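Local atomic coordinates of CrmK (Actinoalloteichus sp. WH1-2216-6, PDB entry 5I1V), a protein that uses covalently bound FAD as an oxidase in caerulomycin biosynthesis, where it takes part in recycling shunt products. Residues G88-A100 / T198-P212. Residues are numbered along the deposited sequence; the frame is centred on the assembly and turned at random.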
# COMPACT_ATOMS: atom_id res chain seq x y z
N GLY A 88 -3.84 -9.85 16.85
CA GLY A 88 -3.76 -11.24 17.31
C GLY A 88 -5.04 -11.62 18.04
O GLY A 88 -5.73 -10.76 18.54
N TYR A 89 -5.36 -12.90 18.08
CA TYR A 89 -6.46 -13.39 18.92
C TYR A 89 -6.04 -13.52 20.36
O TYR A 89 -4.99 -14.04 20.65
CB TYR A 89 -6.88 -14.78 18.49
CG TYR A 89 -8.20 -15.22 19.07
CD1 TYR A 89 -9.36 -14.49 18.81
CD2 TYR A 89 -8.30 -16.39 19.86
CE1 TYR A 89 -10.58 -14.91 19.26
CE2 TYR A 89 -9.54 -16.81 20.35
CZ TYR A 89 -10.66 -16.07 20.05
OH TYR A 89 -11.94 -16.47 20.48
N ASP A 90 -6.86 -12.98 21.25
CA ASP A 90 -6.65 -13.00 22.68
C ASP A 90 -7.59 -14.09 23.24
O ASP A 90 -8.84 -13.91 23.33
CB ASP A 90 -6.98 -11.61 23.24
CG ASP A 90 -6.73 -11.48 24.76
OD1 ASP A 90 -6.76 -12.48 25.50
OD2 ASP A 90 -6.55 -10.32 25.22
N GLU A 91 -6.99 -15.25 23.53
CA GLU A 91 -7.76 -16.40 24.03
C GLU A 91 -8.52 -16.14 25.31
O GLU A 91 -9.58 -16.68 25.52
CB GLU A 91 -6.83 -17.59 24.30
CG GLU A 91 -6.41 -18.34 23.06
CD GLU A 91 -6.18 -19.81 23.33
OE1 GLU A 91 -5.05 -20.30 23.11
OE2 GLU A 91 -7.14 -20.49 23.76
N GLU A 92 -7.95 -15.34 26.18
CA GLU A 92 -8.59 -15.10 27.46
C GLU A 92 -9.89 -14.28 27.29
O GLU A 92 -10.80 -14.48 28.05
CB GLU A 92 -7.58 -14.48 28.45
CG GLU A 92 -8.15 -13.47 29.44
CD GLU A 92 -7.15 -12.40 29.84
OE1 GLU A 92 -5.99 -12.76 30.22
OE2 GLU A 92 -7.52 -11.19 29.78
N ARG A 93 -9.99 -13.38 26.29
CA ARG A 93 -11.23 -12.64 26.10
C ARG A 93 -12.05 -13.19 24.95
O ARG A 93 -13.16 -12.75 24.75
CB ARG A 93 -10.93 -11.15 25.84
CG ARG A 93 -10.18 -10.47 26.97
CD ARG A 93 -10.04 -8.98 26.69
NE ARG A 93 -9.29 -8.29 27.74
CZ ARG A 93 -9.82 -7.72 28.81
NH1 ARG A 93 -9.01 -7.10 29.67
NH2 ARG A 93 -11.13 -7.75 29.07
N GLY A 94 -11.50 -14.12 24.17
CA GLY A 94 -12.23 -14.66 23.06
C GLY A 94 -12.46 -13.60 22.00
O GLY A 94 -13.50 -13.55 21.36
N ALA A 95 -11.47 -12.74 21.84
CA ALA A 95 -11.63 -11.58 20.94
C ALA A 95 -10.33 -11.26 20.27
O ALA A 95 -9.28 -11.51 20.86
CB ALA A 95 -12.11 -10.38 21.75
N PHE A 96 -10.40 -10.64 19.09
CA PHE A 96 -9.20 -10.19 18.42
C PHE A 96 -8.65 -8.88 19.01
O PHE A 96 -9.36 -7.85 19.04
CB PHE A 96 -9.44 -10.05 16.92
CG PHE A 96 -9.69 -11.34 16.27
CD1 PHE A 96 -8.65 -12.15 15.85
CD2 PHE A 96 -11.00 -11.78 16.09
CE1 PHE A 96 -8.94 -13.39 15.28
CE2 PHE A 96 -11.27 -12.97 15.51
CZ PHE A 96 -10.26 -13.77 15.10
N GLU A 97 -7.39 -8.92 19.45
CA GLU A 97 -6.72 -7.72 19.97
C GLU A 97 -6.09 -6.95 18.83
O GLU A 97 -5.37 -7.52 18.01
CB GLU A 97 -5.65 -8.13 20.95
CG GLU A 97 -5.05 -7.00 21.78
CD GLU A 97 -3.85 -7.49 22.62
OE1 GLU A 97 -3.58 -8.70 22.58
OE2 GLU A 97 -3.12 -6.67 23.26
N VAL A 98 -6.39 -5.67 18.76
CA VAL A 98 -5.89 -4.81 17.72
C VAL A 98 -5.27 -3.58 18.40
O VAL A 98 -6.01 -2.73 18.90
CB VAL A 98 -7.00 -4.35 16.75
CG1 VAL A 98 -6.46 -3.39 15.68
CG2 VAL A 98 -7.70 -5.50 16.03
N GLU A 99 -3.96 -3.47 18.37
CA GLU A 99 -3.28 -2.23 18.86
C GLU A 99 -3.65 -1.03 18.03
O GLU A 99 -3.92 -1.16 16.82
CB GLU A 99 -1.77 -2.41 18.97
CG GLU A 99 -1.46 -3.17 20.24
CD GLU A 99 0.00 -3.52 20.46
OE1 GLU A 99 0.82 -3.36 19.52
OE2 GLU A 99 0.34 -3.94 21.61
N ALA A 100 -3.65 0.15 18.67
CA ALA A 100 -4.22 1.39 18.05
C ALA A 100 -3.48 1.77 16.81
O ALA A 100 -4.01 2.45 15.90
CB ALA A 100 -4.14 2.54 19.03
N THR A 198 -5.09 2.46 23.62
CA THR A 198 -3.94 1.66 23.31
C THR A 198 -4.28 0.40 22.47
O THR A 198 -3.47 -0.09 21.63
CB THR A 198 -3.20 1.29 24.61
OG1 THR A 198 -4.11 0.75 25.52
CG2 THR A 198 -2.61 2.55 25.21
N ARG A 199 -5.46 -0.17 22.70
CA ARG A 199 -5.86 -1.37 21.95
C ARG A 199 -7.36 -1.56 22.04
O ARG A 199 -7.99 -1.05 22.92
CB ARG A 199 -5.12 -2.65 22.43
CG ARG A 199 -5.39 -3.01 23.87
CD ARG A 199 -4.28 -3.86 24.53
NE ARG A 199 -3.09 -3.08 24.79
CZ ARG A 199 -1.89 -3.31 24.26
NH1 ARG A 199 -1.68 -4.39 23.53
NH2 ARG A 199 -0.90 -2.48 24.51
N TYR A 200 -7.89 -2.33 21.11
CA TYR A 200 -9.32 -2.61 20.99
C TYR A 200 -9.39 -4.12 20.96
O TYR A 200 -8.44 -4.80 20.52
CB TYR A 200 -9.88 -2.15 19.63
CG TYR A 200 -9.90 -0.69 19.29
CD1 TYR A 200 -10.95 0.10 19.72
CD2 TYR A 200 -8.92 -0.11 18.48
CE1 TYR A 200 -11.06 1.43 19.36
CE2 TYR A 200 -9.00 1.25 18.13
CZ TYR A 200 -10.09 2.02 18.56
OH TYR A 200 -10.26 3.35 18.23
N TRP A 201 -10.53 -4.64 21.35
CA TRP A 201 -10.84 -6.05 21.18
C TRP A 201 -12.12 -6.16 20.37
O TRP A 201 -13.15 -5.57 20.69
CB TRP A 201 -11.01 -6.75 22.54
CG TRP A 201 -9.73 -7.04 23.26
CD1 TRP A 201 -8.95 -8.13 23.13
CD2 TRP A 201 -9.09 -6.19 24.21
NE1 TRP A 201 -7.85 -8.03 23.97
CE2 TRP A 201 -7.92 -6.85 24.65
CE3 TRP A 201 -9.41 -4.96 24.77
CZ2 TRP A 201 -7.08 -6.32 25.63
CZ3 TRP A 201 -8.56 -4.41 25.73
CH2 TRP A 201 -7.42 -5.11 26.17
N LEU A 202 -12.06 -7.01 19.34
CA LEU A 202 -13.15 -7.19 18.45
C LEU A 202 -13.70 -8.60 18.50
O LEU A 202 -12.96 -9.57 18.40
CB LEU A 202 -12.71 -6.88 17.01
CG LEU A 202 -12.06 -5.51 16.77
CD1 LEU A 202 -11.48 -5.44 15.37
CD2 LEU A 202 -13.07 -4.40 16.93
N ARG A 203 -15.03 -8.68 18.53
CA ARG A 203 -15.71 -9.95 18.44
C ARG A 203 -17.20 -9.75 18.20
O ARG A 203 -17.76 -8.78 18.63
CB ARG A 203 -15.45 -10.72 19.75
CG ARG A 203 -16.60 -10.88 20.68
CD ARG A 203 -16.14 -11.57 21.97
NE ARG A 203 -16.25 -13.01 21.90
CZ ARG A 203 -17.39 -13.67 22.12
NH1 ARG A 203 -18.50 -13.00 22.44
NH2 ARG A 203 -17.42 -15.00 22.03
N SER A 204 -17.86 -10.66 17.50
CA SER A 204 -19.32 -10.64 17.36
C SER A 204 -19.96 -10.85 18.70
O SER A 204 -19.56 -11.74 19.44
CB SER A 204 -19.81 -11.76 16.45
OG SER A 204 -19.25 -11.63 15.17
N PRO A 205 -20.96 -10.05 19.03
CA PRO A 205 -21.58 -10.27 20.34
C PRO A 205 -22.23 -11.67 20.48
O PRO A 205 -22.31 -12.20 21.58
CB PRO A 205 -22.66 -9.17 20.44
CG PRO A 205 -22.64 -8.43 19.13
CD PRO A 205 -21.47 -8.88 18.31
N ASP A 206 -22.63 -12.27 19.38
CA ASP A 206 -23.21 -13.61 19.45
C ASP A 206 -22.30 -14.71 18.89
O ASP A 206 -22.78 -15.74 18.45
CB ASP A 206 -24.57 -13.59 18.75
CG ASP A 206 -25.53 -12.58 19.38
OD1 ASP A 206 -25.65 -12.55 20.63
OD2 ASP A 206 -26.16 -11.81 18.62
N ALA A 207 -20.98 -14.51 18.93
CA ALA A 207 -20.04 -15.57 18.51
C ALA A 207 -20.29 -16.90 19.19
O ALA A 207 -20.47 -16.94 20.41
CB ALA A 207 -18.62 -15.14 18.82
N VAL A 208 -20.24 -17.98 18.42
CA VAL A 208 -20.40 -19.34 18.97
C VAL A 208 -19.06 -19.85 19.52
O VAL A 208 -18.05 -19.83 18.81
CB VAL A 208 -20.91 -20.27 17.85
CG1 VAL A 208 -20.83 -21.76 18.25
CG2 VAL A 208 -22.33 -19.88 17.49
N GLY A 209 -19.03 -20.28 20.79
CA GLY A 209 -17.85 -20.96 21.35
C GLY A 209 -16.67 -20.01 21.48
O GLY A 209 -16.85 -18.80 21.67
N ASP A 210 -15.46 -20.51 21.36
CA ASP A 210 -14.32 -19.59 21.46
C ASP A 210 -13.14 -19.80 20.52
O ASP A 210 -12.07 -19.26 20.75
CB ASP A 210 -13.88 -19.46 22.91
CG ASP A 210 -13.53 -20.75 23.49
OD1 ASP A 210 -12.97 -21.57 22.73
OD2 ASP A 210 -13.81 -20.96 24.69
N ALA A 211 -13.35 -20.53 19.45
CA ALA A 211 -12.41 -20.54 18.35
C ALA A 211 -12.41 -19.18 17.61
O ALA A 211 -13.46 -18.53 17.44
CB ALA A 211 -12.71 -21.67 17.39
N PRO A 212 -11.22 -18.77 17.17
CA PRO A 212 -11.14 -17.48 16.54
C PRO A 212 -11.84 -17.48 15.23
O PRO A 212 -12.37 -16.46 14.83
CB PRO A 212 -9.63 -17.28 16.32
CG PRO A 212 -8.96 -18.59 16.60
CD PRO A 212 -9.89 -19.31 17.53
O HOH W 1 -15.06 -15.92 21.11
O HOH W 2 2.17 -3.08 23.25
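Trp201 meets Arg93 and Glu97 where strand 95-99 pairs with strand 198-202 in the antiparallel sheet of the FAD-binding domain, of the PCMH type. Its NE1 donates to Asp90 OD2 (2.9 Å), on that oxygen's anti side but 29° out of the carboxylate plane. Over one indole face Arg93, extended from CG to NE, lays CD 3.6 Å from the centroid of the five-membered ring (CH-pi) and carries its guanidinium over the six-membered ring as a cation-pi contact; Glu97 CG approaches NE1 obliquely from the other side (3.7 Å). On the same face of the sheet, Arg199 NH1 forms salt bridges with Glu97 OE2 (2.7 Å) and Glu99 OE2 (2.8 Å); the bend at chi3 (72°) turns the guanidinium back to both, and Glu156 OE1 forms a third with NE. The other face carries Phe96, Val98, Tyr200 and Leu202, with Phe96 and Val98 packed on helix 104-115. Ala100, whose N bonds to Thr198 O, touches the FAD. Gly94, at positive phi, forms with Ala95 a G1 beta bulge opposite Asp90; its O lies in the guanidinium plane of Arg203 and accepts from NE, which stands 39° out of the carbonyl plane. Pro212 CB sits over the centre of the Tyr89 ring, whose OH donates to Asp210 O (2.8 Å) from above the carbonyl plane.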